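PDB 3HL6: pathogenicity island protein from Staphylococcus aureus subsp. aureus, which is of unknown function but is encoded by a pathogenicity island, probably a mobile one, as ORF9 of island 3, and forms a two-chain assembly here. Local coordinates for residues 9-14 with 85-90; 158-163 with 179-184; 107-112 with 202-207. One frame throughout, in Å; residues are numbered along the deposited sequence.

In the fold
The N-terminal part of the chain carries a five-stranded mixed sheet and the C-terminal part is helical. Contact 1 closes before the other two open, and contact 2 lies in sequence between the two segments of contact 3. Contact 1, at the subunit interface, joins the start of helix 13-30 to the end of helix 77-88. Contact 2 lies about 4 Å from the centre of the chain, its centre about 18 Å from that of contact 1; Arg13 NH2 and Ala163 O, 2.8 Å apart, link them by a probable hydrogen bond. Contact 3, its centre about 13 Å from that of contact 2, adds helix 191-208: Leu179 packs on Leu204 and Val180 on Leu108. Contacts 1 and 3 do not touch.

Contact 1 of 3, residues 9-14 with 85-90; sequences EFETRA and GHYVGY
Thr12 and His86 bring the two backbones nearest each other, their CA atoms 7.7 Å apart, where the turn leading into helix 13-30 passes the last turn of helix 77-88. In Glu11, CG opposite the backbone N (chi1 173°) and an extended chain beyond it carry the carboxylate to both rings. His86 NE2 donates to Glu11 OE2 over 3.3 Å in a nearly straight bond (161°); the acceptor lies close to the imidazole plane, but the carboxylate stands almost perpendicular to it and is approached from above its own plane. The Tyr87 hydroxyl appears to donate to Glu11 OE1, a bond left doubtful by its crowding in the model. A carboxylate is apt because one oxygen takes the imidazole N-H and leaves the second for the tyrosine, if that bond is as modelled. Tyr87 also meets Tyr87 of the second subunit, the ring planes nearly parallel. Threonine suits position 12: OG1 reaches forward to cap Gly15 N, and CG2 lies over one face of the His86 imidazole as a CH-pi contact, 3.7 Å from its centroid. The second ring nitrogen, ND1, bonds Gly165 O; gripped at both nitrogens, the ring is probably held in its rotation. Thr12 also packs on Ile83 of helix 77-88, and His86 on Asn167 in the loop following helix 152-163.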
loop_
_atom_site.group_PDB
_atom_site.type_symbol
_atom_site.label_atom_id
_atom_site.label_comp_id
_atom_site.label_asym_id
_atom_site.label_seq_id
_atom_site.Cartn_x
_atom_site.Cartn_y
_atom_site.Cartn_z
ATOM N N GLU B 9 8.347 -5.955 -7.849
ATOM C CA GLU B 9 9.132 -4.811 -7.377
ATOM C C GLU B 9 8.971 -4.503 -5.875
ATOM O O GLU B 9 9.570 -3.551 -5.377
ATOM C CB GLU B 9 8.852 -3.554 -8.219
ATOM C CG GLU B 9 8.722 -3.833 -9.695
ATOM C CD GLU B 9 7.971 -2.742 -10.444
ATOM O OE1 GLU B 9 7.277 -1.898 -9.802
ATOM O OE2 GLU B 9 8.070 -2.746 -11.695
ATOM N N PHE B 10 8.197 -5.311 -5.158
ATOM C CA PHE B 10 8.032 -5.076 -3.739
ATOM C C PHE B 10 8.026 -6.370 -3.004
ATOM O O PHE B 10 7.936 -7.425 -3.590
ATOM C CB PHE B 10 6.707 -4.351 -3.430
ATOM C CG PHE B 10 6.526 -3.080 -4.187
ATOM C CD1 PHE B 10 6.933 -1.888 -3.652
ATOM C CD2 PHE B 10 5.952 -3.079 -5.430
ATOM C CE1 PHE B 10 6.764 -0.716 -4.338
ATOM C CE2 PHE B 10 5.786 -1.899 -6.133
ATOM C CZ PHE B 10 6.180 -0.719 -5.580
ATOM N N GLU B 11 8.093 -6.277 -1.695
ATOM C CA GLU B 11 8.002 -7.448 -0.882
ATOM C C GLU B 11 6.642 -8.138 -1.006
ATOM O O GLU B 11 6.536 -9.347 -0.787
ATOM C CB GLU B 11 8.294 -7.055 0.555
ATOM C CG GLU B 11 8.076 -8.156 1.536
ATOM C CD GLU B 11 8.576 -7.792 2.938
ATOM O OE1 GLU B 11 9.251 -6.734 3.098
ATOM O OE2 GLU B 11 8.287 -8.593 3.871
ATOM N N THR B 12 5.586 -7.387 -1.349
ATOM C CA THR B 12 4.271 -8.023 -1.563
ATOM C C THR B 12 3.812 -7.900 -3.003
ATOM O O THR B 12 4.051 -6.883 -3.655
ATOM C CB THR B 12 3.134 -7.445 -0.643
ATOM O OG1 THR B 12 2.775 -6.124 -1.082
ATOM C CG2 THR B 12 3.548 -7.426 0.812
ATOM N N ARG B 13 3.124 -8.927 -3.479
ATOM C CA ARG B 13 2.426 -8.845 -4.751
ATOM C C ARG B 13 1.373 -7.746 -4.737
ATOM O O ARG B 13 1.148 -7.093 -5.767
ATOM C CB ARG B 13 1.749 -10.167 -5.078
ATOM C CG ARG B 13 2.610 -11.192 -5.839
ATOM C CD ARG B 13 1.892 -12.542 -5.744
ATOM N NE ARG B 13 2.315 -13.182 -4.506
ATOM C CZ ARG B 13 1.512 -13.754 -3.628
ATOM N NH1 ARG B 13 2.018 -14.293 -2.524
ATOM N NH2 ARG B 13 0.218 -13.810 -3.854
ATOM N N ALA B 14 0.718 -7.558 -3.584
ATOM C CA ALA B 14 -0.327 -6.533 -3.451
ATOM C C ALA B 14 0.257 -5.192 -3.832
ATOM O O ALA B 14 -0.335 -4.483 -4.624
ATOM C CB ALA B 14 -0.943 -6.508 -2.032
ATOM N N GLY B 85 -1.689 -5.962 6.087
ATOM C CA GLY B 85 -2.020 -7.222 6.705
ATOM C C GLY B 85 -0.879 -8.211 6.603
ATOM O O GLY B 85 -0.675 -9.036 7.493
ATOM N N HIS B 86 -0.129 -8.129 5.514
ATOM C CA HIS B 86 0.975 -9.054 5.279
ATOM C C HIS B 86 2.024 -8.919 6.371
ATOM O O HIS B 86 2.753 -9.870 6.645
ATOM C CB HIS B 86 1.604 -8.799 3.897
ATOM C CG HIS B 86 3.006 -9.292 3.770
ATOM N ND1 HIS B 86 3.320 -10.507 3.182
ATOM C CD2 HIS B 86 4.182 -8.745 4.156
ATOM C CE1 HIS B 86 4.629 -10.682 3.208
ATOM N NE2 HIS B 86 5.175 -9.631 3.795
ATOM N N TYR B 87 2.115 -7.735 6.980
ATOM C CA TYR B 87 3.132 -7.479 8.009
ATOM C C TYR B 87 2.581 -7.707 9.401
ATOM O O TYR B 87 3.262 -8.221 10.263
ATOM C CB TYR B 87 3.730 -6.063 7.894
ATOM C CG TYR B 87 4.608 -5.894 6.676
ATOM C CD1 TYR B 87 5.906 -6.459 6.634
ATOM C CD2 TYR B 87 4.141 -5.209 5.544
ATOM C CE1 TYR B 87 6.706 -6.339 5.504
ATOM C CE2 TYR B 87 4.933 -5.072 4.407
ATOM C CZ TYR B 87 6.214 -5.647 4.391
ATOM O OH TYR B 87 6.995 -5.514 3.275
ATOM N N VAL B 88 1.342 -7.305 9.638
ATOM C CA VAL B 88 0.832 -7.360 10.984
ATOM C C VAL B 88 -0.512 -8.056 11.077
ATOM O O VAL B 88 -1.190 -7.909 12.067
ATOM C CB VAL B 88 0.681 -5.947 11.593
ATOM C CG1 VAL B 88 2.041 -5.317 11.816
ATOM C CG2 VAL B 88 -0.232 -5.077 10.713
ATOM N N GLY B 89 -0.913 -8.802 10.060
ATOM C CA GLY B 89 -2.197 -9.482 10.104
ATOM C C GLY B 89 -3.360 -8.576 10.497
ATOM O O GLY B 89 -3.380 -7.406 10.161
ATOM N N TYR B 90 -4.347 -9.127 11.190
ATOM C CA TYR B 90 -5.683 -8.537 11.202
ATOM C C TYR B 90 -6.274 -8.697 12.583
ATOM O O TYR B 90 -6.289 -9.810 13.133
ATOM C CB TYR B 90 -6.604 -9.235 10.205
ATOM C CG TYR B 90 -6.213 -9.067 8.758
ATOM C CD1 TYR B 90 -6.824 -8.116 7.954
ATOM C CD2 TYR B 90 -5.236 -9.867 8.194
ATOM C CE1 TYR B 90 -6.469 -7.977 6.644
ATOM C CE2 TYR B 90 -4.866 -9.726 6.879
ATOM C CZ TYR B 90 -5.480 -8.787 6.110
ATOM O OH TYR B 90 -5.101 -8.668 4.794
#

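Contact 2 of 3, residues 158-163 with 179-184; sequences MLYQLA and LVTEFV
Tyr160 and Thr181 make a buried side-chain contact between two helices, 152-163 and 171-184, close to the centre of the chain. Their CA atoms are the nearest pair across the segments, yet they stand 9.6 Å apart, so it takes a long side chain to bridge the distance. The phenol of Tyr160 does this, and the two side chains cross obliquely, with the methyl CG2 of Thr181 near the plane of the ring, at the edge beside CE2 and the hydroxyl. The hydroxyl and this methyl lie too close in the model for their exact spacing to be trusted. No hydrogen bond joins the pair: Tyr160 OH and Thr181 OG1 are 3.4 Å apart at a poor angle. Each hydroxyl is satisfied elsewhere. Thr181 OG1 sits between its own backbone N and carbonyl carbon (chi1 61°), from where it bonds back to Leu177 O, the familiar way for a threonine within a helix to bury its hydroxyl; this leaves CG2 to meet the tyrosine. The arrangement belongs to a helix-on-sheet layer: Tyr160 OH bonds Val57 N at the end of strand 52-57, and its ring stacks with Phe68 of strand 68-71. Tyrosine therefore suits a site needing both a broad apolar ring and a polar tip. Beside this pair, Leu159 and Val180 both pack on Phe114 of helix 112-121, and Thr181 on Ile156 and Ile59.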
loop_
_atom_site.group_PDB
_atom_site.type_symbol
_atom_site.label_atom_id
_atom_site.label_comp_id
_atom_site.label_asym_id
_atom_site.label_seq_id
_atom_site.Cartn_x
_atom_site.Cartn_y
_atom_site.Cartn_z
ATOM N N MET B 158 -12.763 -11.250 -2.089
ATOM C CA MET B 158 -12.035 -10.954 -0.882
ATOM C C MET B 158 -10.939 -11.997 -0.554
ATOM O O MET B 158 -9.845 -11.641 -0.159
ATOM C CB MET B 158 -13.033 -10.772 0.255
ATOM C CG MET B 158 -12.429 -10.111 1.414
ATOM S SD MET B 158 -12.507 -11.280 2.748
ATOM C CE MET B 158 -13.261 -10.217 4.029
ATOM N N LEU B 159 -11.233 -13.277 -0.750
ATOM C CA LEU B 159 -10.185 -14.317 -0.796
ATOM C C LEU B 159 -9.079 -13.942 -1.763
ATOM O O LEU B 159 -7.910 -13.990 -1.429
ATOM C CB LEU B 159 -10.782 -15.688 -1.160
ATOM C CG LEU B 159 -11.622 -16.350 -0.057
ATOM C CD1 LEU B 159 -12.384 -17.537 -0.588
ATOM C CD2 LEU B 159 -10.727 -16.747 1.099
ATOM N N TYR B 160 -9.439 -13.520 -2.960
ATOM C CA TYR B 160 -8.394 -13.078 -3.868
ATOM C C TYR B 160 -7.534 -11.968 -3.295
ATOM O O TYR B 160 -6.344 -11.960 -3.510
ATOM C CB TYR B 160 -8.959 -12.681 -5.222
ATOM C CG TYR B 160 -9.093 -13.864 -6.116
ATOM C CD1 TYR B 160 -8.168 -14.109 -7.127
ATOM C CD2 TYR B 160 -10.112 -14.763 -5.927
ATOM C CE1 TYR B 160 -8.280 -15.202 -7.946
ATOM C CE2 TYR B 160 -10.247 -15.853 -6.735
ATOM C CZ TYR B 160 -9.322 -16.082 -7.746
ATOM O OH TYR B 160 -9.477 -17.196 -8.557
ATOM N N GLN B 161 -8.127 -11.023 -2.580
ATOM C CA GLN B 161 -7.389 -9.864 -2.082
ATOM C C GLN B 161 -6.392 -10.252 -0.994
ATOM O O GLN B 161 -5.241 -9.822 -1.014
ATOM C CB GLN B 161 -8.355 -8.787 -1.569
ATOM C CG GLN B 161 -9.146 -8.112 -2.690
ATOM C CD GLN B 161 -10.302 -7.231 -2.181
ATOM O OE1 GLN B 161 -10.889 -7.484 -1.133
ATOM N NE2 GLN B 161 -10.605 -6.203 -2.911
ATOM N N LEU B 162 -6.850 -11.054 -0.039
ATOM C CA LEU B 162 -5.956 -11.699 0.907
ATOM C C LEU B 162 -4.799 -12.413 0.198
ATOM O O LEU B 162 -3.636 -12.242 0.581
ATOM C CB LEU B 162 -6.743 -12.676 1.779
ATOM C CG LEU B 162 -7.780 -11.940 2.612
ATOM C CD1 LEU B 162 -8.724 -12.865 3.356
ATOM C CD2 LEU B 162 -7.022 -11.039 3.588
ATOM N N ALA B 163 -5.102 -13.158 -0.858
ATOM C CA ALA B 163 -4.085 -14.013 -1.474
ATOM C C ALA B 163 -2.877 -13.200 -1.955
ATOM O O ALA B 163 -1.738 -13.682 -1.898
ATOM C CB ALA B 163 -4.666 -14.860 -2.626
ATOM N N LEU B 179 -10.211 -24.509 -6.125
ATOM C CA LEU B 179 -11.469 -25.283 -6.172
ATOM C C LEU B 179 -12.722 -24.399 -6.107
ATOM O O LEU B 179 -13.771 -24.678 -6.704
ATOM C CB LEU B 179 -11.550 -26.291 -5.025
ATOM C CG LEU B 179 -10.425 -27.282 -4.735
ATOM C CD1 LEU B 179 -10.400 -27.658 -3.242
ATOM C CD2 LEU B 179 -10.583 -28.517 -5.612
ATOM N N VAL B 180 -12.610 -23.336 -5.341
ATOM C CA VAL B 180 -13.693 -22.399 -5.238
ATOM C C VAL B 180 -13.794 -21.623 -6.542
ATOM O O VAL B 180 -14.888 -21.408 -7.052
ATOM C CB VAL B 180 -13.467 -21.481 -4.031
ATOM C CG1 VAL B 180 -14.406 -20.387 -4.063
ATOM C CG2 VAL B 180 -13.677 -22.309 -2.703
ATOM N N THR B 181 -12.661 -21.218 -7.113
ATOM C CA THR B 181 -12.761 -20.427 -8.328
ATOM C C THR B 181 -13.183 -21.292 -9.517
ATOM O O THR B 181 -13.829 -20.811 -10.441
ATOM C CB THR B 181 -11.488 -19.582 -8.641
ATOM O OG1 THR B 181 -10.376 -20.434 -8.817
ATOM C CG2 THR B 181 -11.138 -18.716 -7.488
ATOM N N GLU B 182 -12.858 -22.574 -9.471
ATOM C CA GLU B 182 -13.335 -23.490 -10.498
ATOM C C GLU B 182 -14.841 -23.706 -10.434
ATOM O O GLU B 182 -15.560 -23.545 -11.429
ATOM C CB GLU B 182 -12.622 -24.841 -10.407
ATOM C CG GLU B 182 -13.008 -25.764 -11.539
ATOM C CD GLU B 182 -12.304 -27.118 -11.478
ATOM O OE1 GLU B 182 -11.505 -27.364 -10.537
ATOM O OE2 GLU B 182 -12.570 -27.946 -12.382
ATOM N N PHE B 183 -15.305 -24.091 -9.254
ATOM C CA PHE B 183 -16.705 -24.379 -9.022
ATOM C C PHE B 183 -17.630 -23.322 -9.591
ATOM O O PHE B 183 -18.730 -23.620 -10.045
ATOM C CB PHE B 183 -16.931 -24.505 -7.530
ATOM C CG PHE B 183 -18.359 -24.738 -7.141
ATOM C CD1 PHE B 183 -19.090 -23.736 -6.493
ATOM C CD2 PHE B 183 -18.964 -25.966 -7.364
ATOM C CE1 PHE B 183 -20.399 -23.954 -6.096
ATOM C CE2 PHE B 183 -20.287 -26.187 -6.970
ATOM C CZ PHE B 183 -21.005 -25.180 -6.334
ATOM N N VAL B 184 -17.190 -22.077 -9.569
ATOM C CA VAL B 184 -18.058 -20.995 -9.986
ATOM C C VAL B 184 -18.056 -20.688 -11.492
ATOM O O VAL B 184 -19.018 -20.112 -12.003
ATOM C CB VAL B 184 -17.784 -19.732 -9.156
ATOM C CG1 VAL B 184 -18.424 -18.538 -9.806
ATOM C CG2 VAL B 184 -18.316 -19.931 -7.750
#

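Contact 3 of 3, residues 107-112 with 202-207; sequences QLFEDE and NDLKAS
Phe109 and Lys205 have the most surface buried here, with Leu204 next, and together they hold the end of helix 100-109 against helix 191-208. The backbones come close, with the CA atoms of Phe109 and Lys205 5.8 Å apart. Phe109 lays one face of its ring on the backbone of the opposing helix: Lys205 N stands over the ring centre, 3.8 Å above the plane. A flat aromatic side chain suits this place because its whole face can rest on main-chain atoms. At the far end of the ring, Phe109 CZ touches Leu204 CB at 3.7 Å, an apolar contact made by the first side-chain carbon of the leucine. The opposite face of the phenyl ring is met near its rim by CG of the preceding residue, Leu108.

Lys205 runs past Phe109 in the opposite direction. Its CG is placed anti to the backbone N (chi1 -176°) and the chain stays extended from there, which carries the methylenes along the base of the phenylalanine, with Lys205 CG 3.8 Å from Phe109 CB. The ammonium group then reaches the carbonyl at the helix end: Lys205 NZ bonds Phe109 O at 3.2 Å, tilted 33° from the carbonyl plane. Lysine thus covers apolar surface with its shaft and brings its positive charge to a carbonyl at the C-terminal end of a helix, where the dipole would probably stabilise it. Glu110 adds a lesser contact, CG to Lys205 CE; its carboxylate bonds Ser106 OG instead.

Among the surrounding elements, Leu204 packs on Glu172 and Leu179 of helix 171-184, Leu108 on Leu159 of helix 152-163 and Val180 of helix 171-184, and Phe109 on Tyr209, just beyond helix 191-208.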
loop_
_atom_site.group_PDB
_atom_site.type_symbol
_atom_site.label_atom_id
_atom_site.label_comp_id
_atom_site.label_asym_id
_atom_site.label_seq_id
_atom_site.Cartn_x
_atom_site.Cartn_y
_atom_site.Cartn_z
ATOM N N GLN B 107 -11.753 -17.247 6.143
ATOM C CA GLN B 107 -12.754 -16.915 5.134
ATOM C C GLN B 107 -13.093 -18.074 4.224
ATOM O O GLN B 107 -14.200 -18.159 3.711
ATOM C CB GLN B 107 -12.298 -15.744 4.278
ATOM C CG GLN B 107 -12.178 -14.472 5.042
ATOM C CD GLN B 107 -13.475 -14.073 5.693
ATOM O OE1 GLN B 107 -14.556 -14.219 5.113
ATOM N NE2 GLN B 107 -13.383 -13.560 6.910
ATOM N N LEU B 108 -12.124 -18.946 3.999
ATOM C CA LEU B 108 -12.275 -20.052 3.080
ATOM C C LEU B 108 -12.925 -21.258 3.772
ATOM O O LEU B 108 -13.792 -21.925 3.193
ATOM C CB LEU B 108 -10.896 -20.401 2.537
ATOM C CG LEU B 108 -10.610 -21.355 1.387
ATOM C CD1 LEU B 108 -11.635 -21.268 0.283
ATOM C CD2 LEU B 108 -9.238 -21.011 0.849
ATOM N N PHE B 109 -12.544 -21.524 5.014
ATOM C CA PHE B 109 -12.916 -22.775 5.655
ATOM C C PHE B 109 -13.843 -22.648 6.856
ATOM O O PHE B 109 -14.460 -23.624 7.261
ATOM C CB PHE B 109 -11.657 -23.480 6.152
ATOM C CG PHE B 109 -10.723 -23.884 5.073
ATOM C CD1 PHE B 109 -11.197 -24.486 3.925
ATOM C CD2 PHE B 109 -9.364 -23.654 5.208
ATOM C CE1 PHE B 109 -10.320 -24.886 2.929
ATOM C CE2 PHE B 109 -8.479 -24.041 4.219
ATOM C CZ PHE B 109 -8.952 -24.654 3.075
ATOM N N GLU B 110 -13.919 -21.469 7.453
ATOM C CA GLU B 110 -14.794 -21.265 8.592
ATOM C C GLU B 110 -15.917 -20.260 8.344
ATOM O O GLU B 110 -16.349 -19.582 9.265
ATOM C CB GLU B 110 -13.975 -20.789 9.783
ATOM C CG GLU B 110 -13.004 -21.809 10.301
ATOM C CD GLU B 110 -12.170 -21.265 11.423
ATOM O OE1 GLU B 110 -12.067 -20.003 11.520
ATOM O OE2 GLU B 110 -11.610 -22.091 12.201
ATOM N N ASP B 111 -16.381 -20.133 7.111
ATOM C CA ASP B 111 -17.511 -19.260 6.843
ATOM C C ASP B 111 -18.670 -20.111 6.395
ATOM O O ASP B 111 -18.712 -20.581 5.257
ATOM C CB ASP B 111 -17.168 -18.234 5.765
ATOM C CG ASP B 111 -18.104 -17.029 5.779
ATOM O OD1 ASP B 111 -19.335 -17.197 5.847
ATOM O OD2 ASP B 111 -17.602 -15.898 5.701
ATOM N N GLU B 112 -19.619 -20.315 7.294
ATOM C CA GLU B 112 -20.821 -21.040 6.938
ATOM C C GLU B 112 -21.737 -20.223 6.011
ATOM O O GLU B 112 -22.467 -20.787 5.222
ATOM C CB GLU B 112 -21.563 -21.443 8.190
ATOM C CG GLU B 112 -22.243 -20.269 8.807
ATOM C CD GLU B 112 -22.577 -20.505 10.242
ATOM O OE1 GLU B 112 -23.729 -20.938 10.477
ATOM O OE2 GLU B 112 -21.690 -20.269 11.112
ATOM N N ASN B 202 -13.336 -29.550 3.198
ATOM C CA ASN B 202 -13.183 -30.148 4.523
ATOM C C ASN B 202 -11.874 -30.920 4.720
ATOM O O ASN B 202 -11.260 -30.835 5.784
ATOM C CB ASN B 202 -14.379 -31.019 4.845
ATOM C CG ASN B 202 -15.615 -30.208 5.091
ATOM O OD1 ASN B 202 -15.615 -29.296 5.923
ATOM N ND2 ASN B 202 -16.680 -30.516 4.364
ATOM N N ASP B 203 -11.440 -31.636 3.687
ATOM C CA ASP B 203 -10.147 -32.317 3.701
ATOM C C ASP B 203 -9.038 -31.341 3.955
ATOM O O ASP B 203 -8.034 -31.668 4.595
ATOM C CB ASP B 203 -9.869 -32.917 2.341
ATOM C CG ASP B 203 -10.445 -34.294 2.191
ATOM O OD1 ASP B 203 -11.164 -34.750 3.130
ATOM O OD2 ASP B 203 -10.175 -34.900 1.123
ATOM N N LEU B 204 -9.209 -30.139 3.407
ATOM C CA LEU B 204 -8.170 -29.123 3.460
ATOM C C LEU B 204 -8.271 -28.353 4.760
ATOM O O LEU B 204 -7.265 -28.104 5.439
ATOM C CB LEU B 204 -8.301 -28.173 2.282
ATOM C CG LEU B 204 -8.111 -28.710 0.871
ATOM C CD1 LEU B 204 -8.537 -27.606 -0.060
ATOM C CD2 LEU B 204 -6.662 -29.073 0.612
ATOM N N LYS B 205 -9.490 -27.987 5.128
ATOM C CA LYS B 205 -9.699 -27.503 6.478
ATOM C C LYS B 205 -9.041 -28.464 7.490
ATOM O O LYS B 205 -8.589 -28.018 8.550
ATOM C CB LYS B 205 -11.181 -27.333 6.775
ATOM C CG LYS B 205 -11.464 -26.742 8.147
ATOM C CD LYS B 205 -12.950 -26.715 8.399
ATOM C CE LYS B 205 -13.252 -25.957 9.683
ATOM N NZ LYS B 205 -14.726 -25.645 9.709
ATOM N N ALA B 206 -8.962 -29.758 7.143
ATOM C CA ALA B 206 -8.454 -30.780 8.090
ATOM C C ALA B 206 -6.924 -30.755 8.209
ATOM O O ALA B 206 -6.379 -30.774 9.328
ATOM C CB ALA B 206 -8.960 -32.182 7.752
ATOM N N SER B 207 -6.226 -30.666 7.077
ATOM C CA SER B 207 -4.800 -30.461 7.183
ATOM C C SER B 207 -4.405 -29.065 7.612
ATOM O O SER B 207 -3.418 -28.907 8.330
ATOM C CB SER B 207 -4.057 -30.857 5.926
ATOM O OG SER B 207 -4.747 -30.410 4.810
#